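Conserved hypothetical protein (Sulfolobus solfataricus, PDB 2GF6) probably hydrolyses fatty acyl-CoA thioesters, adopts a hot-dog fold and binds coenzyme A. Local coordinates at residues 43-48 with 130-135; 53-58 with 113-118; 67-72 with 100-105. One frame throughout, in Å; residues are numbered along the deposited sequence.

Contact 1 of 3, residues 43-48 with 130-135; sequences EKVGIP and DKLSIK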
loop_
_atom_site.group_PDB
_atom_site.type_symbol
_atom_site.label_atom_id
_atom_site.label_comp_id
_atom_site.label_asym_id
_atom_site.label_seq_id
_atom_site.Cartn_x
_atom_site.Cartn_y
_atom_site.Cartn_z
ATOM N N GLU A 43 -18.137 -3.399 -17.737
ATOM C CA GLU A 43 -19.315 -4.123 -18.226
ATOM C C GLU A 43 -20.464 -3.205 -18.710
ATOM O O GLU A 43 -21.161 -3.520 -19.676
ATOM C CB GLU A 43 -19.824 -5.079 -17.142
ATOM C CG GLU A 43 -18.863 -6.212 -16.853
ATOM C CD GLU A 43 -19.246 -7.094 -15.640
ATOM O OE1 GLU A 43 -20.080 -6.687 -14.792
ATOM O OE2 GLU A 43 -18.666 -8.204 -15.530
ATOM N N LYS A 44 -20.681 -2.079 -18.050
ATOM C CA LYS A 44 -21.821 -1.214 -18.422
ATOM C C LYS A 44 -21.487 -0.227 -19.560
ATOM O O LYS A 44 -22.313 0.028 -20.431
ATOM C CB LYS A 44 -22.312 -0.464 -17.174
ATOM C CG LYS A 44 -23.486 0.553 -17.400
ATOM C CD LYS A 44 -24.819 -0.120 -17.773
ATOM C CE LYS A 44 -25.499 -0.812 -16.589
ATOM N NZ LYS A 44 -26.720 -1.567 -17.051
ATOM N N VAL A 45 -20.282 0.339 -19.524
ATOM C CA VAL A 45 -19.864 1.389 -20.475
ATOM C C VAL A 45 -18.830 0.867 -21.454
ATOM O O VAL A 45 -18.693 1.386 -22.556
ATOM C CB VAL A 45 -19.226 2.607 -19.745
ATOM C CG1 VAL A 45 -19.071 3.786 -20.703
ATOM C CG2 VAL A 45 -20.029 2.996 -18.539
ATOM N N GLY A 46 -18.073 -0.142 -21.056
ATOM C CA GLY A 46 -17.061 -0.707 -21.937
ATOM C C GLY A 46 -15.808 0.134 -22.114
ATOM O O GLY A 46 -15.210 0.132 -23.170
ATOM N N ILE A 47 -15.370 0.795 -21.050
ATOM C CA ILE A 47 -14.226 1.662 -21.116
ATOM C C ILE A 47 -13.346 1.393 -19.923
ATOM O O ILE A 47 -13.806 0.792 -18.942
ATOM C CB ILE A 47 -14.670 3.148 -21.103
ATOM C CG1 ILE A 47 -15.412 3.493 -19.805
ATOM C CG2 ILE A 47 -15.522 3.440 -22.354
ATOM C CD1 ILE A 47 -15.617 4.991 -19.568
ATOM N N PRO A 48 -12.073 1.821 -20.009
ATOM C CA PRO A 48 -11.182 1.774 -18.844
ATOM C C PRO A 48 -11.526 2.780 -17.757
ATOM O O PRO A 48 -12.128 3.798 -18.031
ATOM C CB PRO A 48 -9.799 2.038 -19.432
ATOM C CG PRO A 48 -10.019 2.644 -20.749
ATOM C CD PRO A 48 -11.400 2.340 -21.210
ATOM N N ASP A 130 -24.936 7.874 -22.283
ATOM C CA ASP A 130 -26.002 7.028 -22.817
ATOM C C ASP A 130 -25.935 5.630 -22.189
ATOM O O ASP A 130 -26.954 5.069 -21.811
ATOM C CB ASP A 130 -25.923 6.951 -24.356
ATOM C CG ASP A 130 -26.322 8.278 -25.049
ATOM O OD1 ASP A 130 -26.873 9.163 -24.363
ATOM O OD2 ASP A 130 -26.103 8.436 -26.284
ATOM N N LYS A 131 -24.727 5.088 -22.045
ATOM C CA LYS A 131 -24.550 3.733 -21.491
ATOM C C LYS A 131 -24.742 3.665 -19.972
ATOM O O LYS A 131 -25.419 2.772 -19.466
ATOM C CB LYS A 131 -23.193 3.156 -21.910
ATOM C CG LYS A 131 -23.119 2.788 -23.397
ATOM C CD LYS A 131 -22.210 1.575 -23.647
ATOM C CE LYS A 131 -22.510 0.860 -24.962
ATOM N NZ LYS A 131 -23.732 0.003 -24.924
ATOM N N LEU A 132 -24.158 4.616 -19.255
ATOM C CA LEU A 132 -24.380 4.750 -17.819
ATOM C C LEU A 132 -25.827 4.958 -17.437
ATOM O O LEU A 132 -26.240 4.553 -16.363
ATOM C CB LEU A 132 -23.601 5.937 -17.254
ATOM C CG LEU A 132 -22.217 5.652 -16.701
ATOM C CD1 LEU A 132 -21.644 6.940 -16.148
ATOM C CD2 LEU A 132 -22.270 4.549 -15.630
ATOM N N SER A 133 -26.592 5.622 -18.300
ATOM C CA SER A 133 -27.985 5.961 -17.986
ATOM C C SER A 133 -28.938 4.754 -18.019
ATOM O O SER A 133 -30.072 4.862 -17.549
ATOM C CB SER A 133 -28.505 7.054 -18.923
ATOM O OG SER A 133 -28.988 6.490 -20.120
ATOM N N ILE A 134 -28.486 3.619 -18.563
ATOM C CA ILE A 134 -29.304 2.400 -18.608
ATOM C C ILE A 134 -29.221 1.585 -17.310
ATOM O O ILE A 134 -28.133 1.355 -16.792
ATOM C CB ILE A 134 -28.899 1.486 -19.786
ATOM C CG1 ILE A 134 -28.970 2.263 -21.103
ATOM C CG2 ILE A 134 -29.818 0.237 -19.861
ATOM C CD1 ILE A 134 -28.471 1.479 -22.289
ATOM N N LYS A 135 -30.387 1.129 -16.837
ATOM C CA LYS A 135 -30.545 0.223 -15.672
ATOM C C LYS A 135 -30.711 1.014 -14.351
ATOM O O LYS A 135 -30.268 2.160 -14.178
ATOM C CB LYS A 135 -29.400 -0.818 -15.566
ATOM C CG LYS A 135 -29.712 -2.028 -14.672
ATOM C CD LYS A 135 -28.725 -3.210 -14.820
ATOM C CE LYS A 135 -28.906 -4.109 -16.085
ATOM N NZ LYS A 135 -28.006 -5.322 -16.058
ATOM O OXT LYS A 135 -31.339 0.522 -13.400
HETATM O O HOH W 1 -25.131 0.484 -20.740
#
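Val45 and Lys131 bring the two backbones closest, their CA atoms 5.3 Å apart, where the last turn of helix 26-45 passes the last turn of helix 126-132; just beyond Val45 the chain leaves the helix through Gly46, whose positive phi suits glycine. A water joins the two helix ends, donating to Lys44 O and, at 2.6 Å, to Lys131 O. The largest share of the contact falls to Lys44. With CG anti to the backbone N (chi1 177°) and two bends further out, the chain folds across the end of helix 126-132: CD rests against Lys131 O at 3.4 Å, and NZ arrives beside the C-terminal residues. There NZ makes a weak hydrogen bond of 3.3 Å to Ile134 O and lies 3.2 Å from Lys135 CB. The Lys135 chain runs past it obliquely and brings its own NZ to 4.1 Å from Lys44 NZ. Both ammonium groups pair with the carboxylate of Glu6, Lys44 with OE1 and Lys135 with OE2. On the buried side Val45 CG2 packs on Leu132 CG at 3.9 Å, with Ile128 and Phe40 adding to the apolar layer, while the aliphatic part of Lys131 lies along the carbonyls of Lys44 and Val45, its CD 3.7 Å from Val45 O. Without the Lys44 amine, as with an alanine here, Glu6 OE1 would probably lack one lysine mate and Ile134 O this weak donor, leaving the C-terminal tail less firmly tied to helix 26-45. The chemistry is thus divided between a small apolar seam and a polar outer side, where two ammonium groups share the Glu6 carboxylate, whose charge probably keeps them together and ties the chain terminus to the helix end.

Contact 2 of 3, residues 53-58 with 113-118; sequences NENLWF and AINPKI
The Trp57 indole carries Pro116 on one face: CB stands 3.5 Å above the ring plane, over the ring centre, in a CH-pi contact only 14° off the normal of the six-membered ring. The indole also packs on Ile51, on Trp119 and on Gln21 of the second subunit. The Phe58 ring meets Ala113 CB obliquely through CE1, and Leu56 CD1 reaches the same methyl at 4.0 Å. Leu56, Trp57, Phe58 and Ala113 belong to an antiparallel pair in the hot-dog sheet, strand 56-67 against strand 102-115. Trp57 and Ile114 form the hydrogen-bonded pair, with Trp57 N to Ile114 O at 3.0 Å and Ile114 N to Trp57 O at 2.8 Å, both nearly straight; Phe58 and Ala113 are the non-hydrogen-bonded pair beside it. Trp57 and Ile114 share one face of the sheet, CB against CG1, and Ile114 also touches bound coenzyme A, so this end of the sheet borders its pocket. Phe58 and Ala113 lie on the other face.

The type I turn from Asn53 to Leu56, a beta hairpin linking strands 51-53 and 56-67, meets the chain leaving Asn115. Each side has an Asx turn: Asn53 OD1 takes the N-H of Asn55, and Asn115 OD1 that of Lys117. Pro116 CG sits 3.2 Å from Glu54 O, wedging the proline between the turn and the indole. Lys117, its chain extended beyond CG, reaches back to two acceptors on the turn. Its NZ makes a salt bridge of 2.8 Å with Glu54 OE1, met on the anti side of the carboxylate, and a hydrogen bond of 2.7 Å to Asn55 OD1, approached 32° out of the carbonyl plane. A water donates to that same OD1 and accepts from Asn115 ND2.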
loop_
_atom_site.group_PDB
_atom_site.type_symbol
_atom_site.label_atom_id
_atom_site.label_comp_id
_atom_site.label_asym_id
_atom_site.label_seq_id
_atom_site.Cartn_x
_atom_site.Cartn_y
_atom_site.Cartn_z
ATOM N N ASN A 53 -9.106 8.097 -21.184
ATOM C CA ASN A 53 -8.186 8.491 -22.263
ATOM C C ASN A 53 -7.397 9.734 -21.825
ATOM O O ASN A 53 -7.573 10.209 -20.709
ATOM C CB ASN A 53 -8.938 8.735 -23.586
ATOM C CG ASN A 53 -9.993 9.829 -23.477
ATOM O OD1 ASN A 53 -9.681 10.979 -23.160
ATOM N ND2 ASN A 53 -11.254 9.471 -23.728
ATOM N N GLU A 54 -6.535 10.261 -22.689
ATOM C CA GLU A 54 -5.694 11.405 -22.312
ATOM C C GLU A 54 -6.504 12.646 -21.920
ATOM O O GLU A 54 -6.045 13.448 -21.115
ATOM C CB GLU A 54 -4.666 11.746 -23.416
ATOM C CG GLU A 54 -5.245 12.034 -24.782
ATOM C CD GLU A 54 -4.188 12.363 -25.831
ATOM O OE1 GLU A 54 -3.692 13.522 -25.856
ATOM O OE2 GLU A 54 -3.885 11.471 -26.671
ATOM N N ASN A 55 -7.706 12.783 -22.481
ATOM C CA ASN A 55 -8.605 13.920 -22.213
ATOM C C ASN A 55 -9.696 13.669 -21.137
ATOM O O ASN A 55 -10.467 14.581 -20.843
ATOM C CB ASN A 55 -9.306 14.335 -23.507
ATOM C CG ASN A 55 -8.346 14.819 -24.569
ATOM O OD1 ASN A 55 -7.472 15.642 -24.316
ATOM N ND2 ASN A 55 -8.515 14.319 -25.776
ATOM N N LEU A 56 -9.780 12.464 -20.571
ATOM C CA LEU A 56 -10.891 12.091 -19.669
ATOM C C LEU A 56 -10.462 11.147 -18.590
ATOM O O LEU A 56 -10.189 9.963 -18.854
ATOM C CB LEU A 56 -12.035 11.451 -20.448
ATOM C CG LEU A 56 -13.354 11.169 -19.716
ATOM C CD1 LEU A 56 -13.990 12.437 -19.126
ATOM C CD2 LEU A 56 -14.339 10.503 -20.653
ATOM N N TRP A 57 -10.429 11.679 -17.367
ATOM C CA TRP A 57 -10.164 10.906 -16.147
ATOM C C TRP A 57 -11.315 11.017 -15.146
ATOM O O TRP A 57 -12.050 11.990 -15.186
ATOM C CB TRP A 57 -8.936 11.479 -15.466
ATOM C CG TRP A 57 -7.608 11.189 -16.130
ATOM C CD1 TRP A 57 -7.374 10.658 -17.383
ATOM C CD2 TRP A 57 -6.332 11.500 -15.582
ATOM N NE1 TRP A 57 -6.026 10.590 -17.612
ATOM C CE2 TRP A 57 -5.363 11.098 -16.516
ATOM C CE3 TRP A 57 -5.912 12.065 -14.370
ATOM C CZ2 TRP A 57 -3.993 11.255 -16.280
ATOM C CZ3 TRP A 57 -4.572 12.214 -14.145
ATOM C CH2 TRP A 57 -3.623 11.822 -15.102
ATOM N N PHE A 58 -11.428 10.040 -14.234
ATOM C CA PHE A 58 -12.278 10.141 -13.051
ATOM C C PHE A 58 -11.381 10.341 -11.815
ATOM O O PHE A 58 -10.401 9.606 -11.610
ATOM C CB PHE A 58 -13.142 8.878 -12.885
ATOM C CG PHE A 58 -14.249 8.774 -13.899
ATOM C CD1 PHE A 58 -15.429 9.479 -13.720
ATOM C CD2 PHE A 58 -14.104 7.997 -15.041
ATOM C CE1 PHE A 58 -16.446 9.410 -14.672
ATOM C CE2 PHE A 58 -15.129 7.918 -16.015
ATOM C CZ PHE A 58 -16.288 8.628 -15.837
ATOM N N ALA A 113 -15.698 13.502 -13.459
ATOM C CA ALA A 113 -15.025 13.469 -14.729
ATOM C C ALA A 113 -14.246 14.785 -14.931
ATOM O O ALA A 113 -14.768 15.880 -14.677
ATOM C CB ALA A 113 -16.046 13.252 -15.842
ATOM N N ILE A 114 -12.983 14.665 -15.339
ATOM C CA ILE A 114 -12.146 15.829 -15.591
ATOM C C ILE A 114 -11.334 15.748 -16.867
ATOM O O ILE A 114 -11.054 14.664 -17.368
ATOM C CB ILE A 114 -11.168 16.119 -14.401
ATOM C CG1 ILE A 114 -10.072 15.038 -14.277
ATOM C CG2 ILE A 114 -11.930 16.240 -13.138
ATOM C CD1 ILE A 114 -8.904 15.437 -13.365
ATOM N N ASN A 115 -10.963 16.914 -17.373
ATOM C CA ASN A 115 -9.856 17.021 -18.287
ATOM C C ASN A 115 -8.535 17.254 -17.469
ATOM O O ASN A 115 -8.399 18.229 -16.701
ATOM C CB ASN A 115 -10.135 18.120 -19.307
ATOM C CG ASN A 115 -9.149 18.107 -20.416
ATOM O OD1 ASN A 115 -7.943 17.991 -20.179
ATOM N ND2 ASN A 115 -9.624 18.203 -21.624
ATOM N N PRO A 116 -7.603 16.288 -17.540
ATOM C CA PRO A 116 -6.410 16.337 -16.705
ATOM C C PRO A 116 -5.312 17.235 -17.270
ATOM O O PRO A 116 -4.369 17.538 -16.554
ATOM C CB PRO A 116 -5.961 14.889 -16.708
ATOM C CG PRO A 116 -6.294 14.459 -18.109
ATOM C CD PRO A 116 -7.642 15.051 -18.336
ATOM N N LYS A 117 -5.435 17.643 -18.537
ATOM C CA LYS A 117 -4.476 18.552 -19.174
ATOM C C LYS A 117 -4.621 19.993 -18.669
ATOM O O LYS A 117 -3.635 20.747 -18.626
ATOM C CB LYS A 117 -4.668 18.537 -20.680
ATOM C CG LYS A 117 -4.160 17.289 -21.363
ATOM C CD LYS A 117 -4.709 17.195 -22.755
ATOM C CE LYS A 117 -4.052 16.102 -23.523
ATOM N NZ LYS A 117 -4.849 15.815 -24.733
ATOM N N ILE A 118 -5.858 20.378 -18.343
ATOM C CA ILE A 118 -6.152 21.638 -17.672
ATOM C C ILE A 118 -6.572 21.447 -16.214
ATOM O O ILE A 118 -6.626 22.401 -15.455
ATOM C CB ILE A 118 -7.232 22.404 -18.406
ATOM C CG1 ILE A 118 -8.565 21.638 -18.432
ATOM C CG2 ILE A 118 -6.760 22.647 -19.807
ATOM C CD1 ILE A 118 -9.762 22.514 -18.632
HETATM O O HOH W 2 -8.016 18.222 -24.262
#

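Contact 3 of 3, residues 67-72 with 100-105; sequences YHRPVK and DGELTT. With COA (coenzyme A), chain F.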
loop_
_atom_site.group_PDB
_atom_site.type_symbol
_atom_site.label_atom_id
_atom_site.label_comp_id
_atom_site.label_asym_id
_atom_site.label_seq_id
_atom_site.Cartn_x
_atom_site.Cartn_y
_atom_site.Cartn_z
ATOM N N TYR A 67 -17.870 1.222 9.218
ATOM C CA TYR A 67 -17.347 -0.117 9.356
ATOM C C TYR A 67 -18.062 -0.778 10.516
ATOM O O TYR A 67 -17.699 -0.571 11.668
ATOM C CB TYR A 67 -15.849 -0.056 9.616
ATOM C CG TYR A 67 -15.106 0.816 8.628
ATOM C CD1 TYR A 67 -14.959 2.174 8.847
ATOM C CD2 TYR A 67 -14.548 0.282 7.477
ATOM C CE1 TYR A 67 -14.280 2.985 7.949
ATOM C CE2 TYR A 67 -13.859 1.101 6.542
ATOM C CZ TYR A 67 -13.717 2.442 6.796
ATOM O OH TYR A 67 -13.045 3.268 5.903
ATOM N N HIS A 68 -19.101 -1.551 10.208
ATOM C CA HIS A 68 -19.938 -2.156 11.233
ATOM C C HIS A 68 -19.252 -3.355 11.822
ATOM O O HIS A 68 -19.411 -3.671 13.011
ATOM C CB HIS A 68 -21.265 -2.638 10.639
ATOM C CG HIS A 68 -22.158 -1.547 10.158
ATOM N ND1 HIS A 68 -22.885 -0.756 11.019
ATOM C CD2 HIS A 68 -22.498 -1.159 8.906
ATOM C CE1 HIS A 68 -23.612 0.096 10.318
ATOM N NE2 HIS A 68 -23.396 -0.129 9.033
ATOM N N ARG A 69 -18.563 -4.093 10.968
ATOM C CA ARG A 69 -17.956 -5.327 11.401
ATOM C C ARG A 69 -16.632 -5.454 10.722
ATOM O O ARG A 69 -16.468 -4.978 9.585
ATOM C CB ARG A 69 -18.825 -6.512 11.017
ATOM C CG ARG A 69 -20.114 -6.638 11.803
ATOM C CD ARG A 69 -20.960 -7.763 11.215
ATOM N NE ARG A 69 -22.390 -7.454 11.276
ATOM C CZ ARG A 69 -23.336 -8.221 11.828
ATOM N NH1 ARG A 69 -23.051 -9.400 12.379
ATOM N NH2 ARG A 69 -24.602 -7.799 11.819
ATOM N N PRO A 70 -15.694 -6.124 11.394
ATOM C CA PRO A 70 -14.387 -6.319 10.822
ATOM C C PRO A 70 -14.419 -7.439 9.793
ATOM O O PRO A 70 -15.272 -8.321 9.866
ATOM C CB PRO A 70 -13.556 -6.753 12.019
ATOM C CG PRO A 70 -14.550 -7.576 12.841
ATOM C CD PRO A 70 -15.835 -6.817 12.696
ATOM N N VAL A 71 -13.484 -7.401 8.850
ATOM C CA VAL A 71 -13.218 -8.548 7.994
ATOM C C VAL A 71 -11.747 -8.972 8.147
ATOM O O VAL A 71 -10.850 -8.147 8.373
ATOM C CB VAL A 71 -13.621 -8.292 6.483
ATOM C CG1 VAL A 71 -15.118 -8.108 6.379
ATOM C CG2 VAL A 71 -12.932 -7.100 5.888
ATOM N N LYS A 72 -11.519 -10.259 7.975
ATOM C CA LYS A 72 -10.266 -10.885 8.323
ATOM C C LYS A 72 -9.654 -11.629 7.170
ATOM O O LYS A 72 -10.275 -11.843 6.126
ATOM C CB LYS A 72 -10.496 -11.869 9.475
ATOM C CG LYS A 72 -11.123 -11.195 10.688
ATOM C CD LYS A 72 -11.425 -12.161 11.808
ATOM C CE LYS A 72 -10.138 -12.774 12.347
ATOM N NZ LYS A 72 -10.164 -13.004 13.814
ATOM N N ASP A 100 -20.688 -13.634 4.472
ATOM C CA ASP A 100 -21.680 -14.667 4.746
ATOM C C ASP A 100 -23.062 -14.018 4.762
ATOM O O ASP A 100 -23.869 -14.279 5.650
ATOM C CB ASP A 100 -21.415 -15.376 6.090
ATOM C CG ASP A 100 -19.972 -15.889 6.232
ATOM O OD1 ASP A 100 -19.445 -16.527 5.288
ATOM O OD2 ASP A 100 -19.371 -15.663 7.306
ATOM N N GLY A 101 -23.313 -13.160 3.784
ATOM C CA GLY A 101 -24.557 -12.425 3.703
ATOM C C GLY A 101 -24.957 -11.528 4.876
ATOM O O GLY A 101 -26.133 -11.183 4.991
ATOM N N GLU A 102 -24.021 -11.144 5.749
ATOM C CA GLU A 102 -24.284 -10.089 6.748
ATOM C C GLU A 102 -23.517 -8.793 6.419
ATOM O O GLU A 102 -22.374 -8.841 5.923
ATOM C CB GLU A 102 -23.929 -10.599 8.149
ATOM C CG GLU A 102 -24.876 -11.688 8.676
ATOM C CD GLU A 102 -26.264 -11.153 9.127
ATOM O OE1 GLU A 102 -26.415 -9.913 9.264
ATOM O OE2 GLU A 102 -27.201 -11.967 9.353
ATOM N N LEU A 103 -24.138 -7.642 6.695
ATOM C CA LEU A 103 -23.561 -6.336 6.347
ATOM C C LEU A 103 -22.400 -6.042 7.250
ATOM O O LEU A 103 -22.559 -6.047 8.459
ATOM C CB LEU A 103 -24.585 -5.224 6.509
ATOM C CG LEU A 103 -24.133 -3.791 6.254
ATOM C CD1 LEU A 103 -23.983 -3.510 4.756
ATOM C CD2 LEU A 103 -25.112 -2.834 6.864
ATOM N N THR A 104 -21.236 -5.800 6.658
ATOM C CA THR A 104 -20.041 -5.452 7.385
ATOM C C THR A 104 -19.658 -4.005 7.210
ATOM O O THR A 104 -19.116 -3.419 8.130
ATOM C CB THR A 104 -18.801 -6.273 6.949
ATOM O OG1 THR A 104 -18.463 -5.949 5.581
ATOM C CG2 THR A 104 -19.032 -7.773 7.158
ATOM N N THR A 105 -19.958 -3.426 6.054
ATOM C CA THR A 105 -19.439 -2.119 5.701
ATOM C C THR A 105 -20.392 -1.453 4.746
ATOM O O THR A 105 -20.984 -2.130 3.917
ATOM C CB THR A 105 -18.107 -2.266 4.951
ATOM O OG1 THR A 105 -17.394 -3.435 5.412
ATOM C CG2 THR A 105 -17.246 -0.988 5.028
HETATM N N1A COA F . -20.015 7.606 15.072
HETATM C C2A COA F . -20.239 8.028 16.374
HETATM N N3A COA F . -20.333 7.105 17.400
HETATM C C4A COA F . -20.217 5.787 17.136
HETATM C C5A COA F . -20.002 5.337 15.841
HETATM C C6A COA F . -19.895 6.249 14.803
HETATM N N6A COA F . -19.666 5.807 13.569
HETATM N N7A COA F . -19.933 3.991 15.868
HETATM C C8A COA F . -20.094 3.581 17.138
HETATM N N9A COA F . -20.276 4.682 17.935
HETATM C C1B COA F . -20.613 4.698 19.377
HETATM C C2B COA F . -21.825 3.831 19.699
HETATM O O2B COA F . -23.026 4.552 19.656
HETATM C C3B COA F . -21.498 3.354 21.089
HETATM O O3B COA F . -21.811 4.349 22.022
HETATM P P3B COA F . -22.853 3.995 23.189
HETATM O O7A COA F . -23.040 5.249 24.010
HETATM O O8A COA F . -22.296 2.855 24.045
HETATM O O9A COA F . -24.162 3.637 22.506
HETATM C C4B COA F . -19.998 3.187 21.069
HETATM O O4B COA F . -19.549 4.184 20.168
HETATM C C5B COA F . -19.586 1.807 20.577
HETATM O O5B COA F . -20.456 1.335 19.573
HETATM P P1A COA F . -21.021 -0.172 19.642
HETATM O O1A COA F . -21.709 -0.540 18.344
HETATM O O2A COA F . -21.963 -0.342 20.804
HETATM O O3A COA F . -19.656 -1.034 19.767
HETATM P P2A COA F . -19.580 -2.652 19.800
HETATM O O4A COA F . -20.841 -3.258 19.253
HETATM O O5A COA F . -19.239 -3.099 21.214
HETATM O O6A COA F . -18.364 -3.032 18.831
HETATM C CBP COA F . -17.140 -2.967 16.867
HETATM C CCP COA F . -17.904 -2.124 17.868
HETATM C CDP COA F . -17.912 -4.261 16.562
HETATM C CEP COA F . -15.789 -3.300 17.502
HETATM C CAP COA F . -17.053 -2.173 15.567
HETATM O OAP COA F . -18.333 -2.065 14.994
HETATM C C9P COA F . -16.149 -2.809 14.551
HETATM O O9P COA F . -15.458 -3.992 14.795
HETATM N N8P COA F . -16.039 -2.154 13.424
HETATM C C7P COA F . -15.187 -2.649 12.379
HETATM C C6P COA F . -13.807 -2.079 12.576
HETATM C C5P COA F . -13.073 -2.204 11.280
HETATM O O5P COA F . -12.948 -3.302 10.725
HETATM N N4P COA F . -12.646 -1.056 10.810
HETATM C C3P COA F . -11.268 -0.803 10.548
HETATM C C2P COA F . -10.987 -1.028 9.085
HETATM S S1P COA F . -10.612 0.471 8.166
HETATM O O HOH W 3 -15.984 -3.305 7.751
#
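Tyr67 and Thr105 touch ring to methyl, CD2 to CG2 at 3.9 Å, as an antiparallel non-hydrogen-bonded pair beside the coenzyme A thiol. S1P stands 3.7 Å above one face of the Tyr67 ring, offset toward its rim. The ligand is gripped through the backbone here: N8P donates to Tyr67 O at 2.9 Å and OAP to His68 O at 2.8 Å, while Pro70 packs on the pantetheine carbonyls. Ser121, Glu62 and Trp119 of the second subunit also bond to it, so the pocket lies between chains.

These peptides are probably steadied by one oxygen of strand 102-115, since Thr104 O accepts from two successive amides, His68 N at 2.8 Å and Arg69 N at 3.0 Å, the latter in the carbonyl plane on a lone pair. Thr104 and Thr105 form a classic beta bulge opposite Val97. A water donates to Arg69 O and also bonds Thr105 OG1, a second tie between the loop and strand 102-115.

Farther out, the His68 ring lies with CD2 3.7 Å from Leu103 CD2 and gives its NE2 to Glu106. Arg69 CG is turned away from its own carbonyl carbon (chi1 -71°), sending the chain along strand 102-115, where NE makes a weak bond to Leu103 O. The guanidinium has Glu102 CB over one face and a long salt bridge, NH2 to OE1 at 3.8 Å, by charge alone. Tyr67 OH bonds Ser63 of the second subunit. This chain offers main-chain acceptors, probably positioned by the bulged strand, whereas Glu62 and Trp119 of the second subunit supply side-chain bonds.

Contacts 2 and 3 lie toward the two ends of one strand pair, 56-67 with 102-115, their centres 35 Å apart on opposite sides of the chain's centre, and both reach the second subunit. Each borders a different coenzyme A: Ile114 in contact 2 is about 4 Å, side chain to ligand, from one, and contact 3 holds the other directly, so the sheet spans two coenzyme A sites. Contact 1 ties the helix ends and the C-terminus near contact 2, with nearest atoms about 5 Å apart but not touching. It is farther from contact 3, centres 29 Å apart, and Leu132 stays about 10 Å, side chain to side chain, from the CoA-binding Thr90.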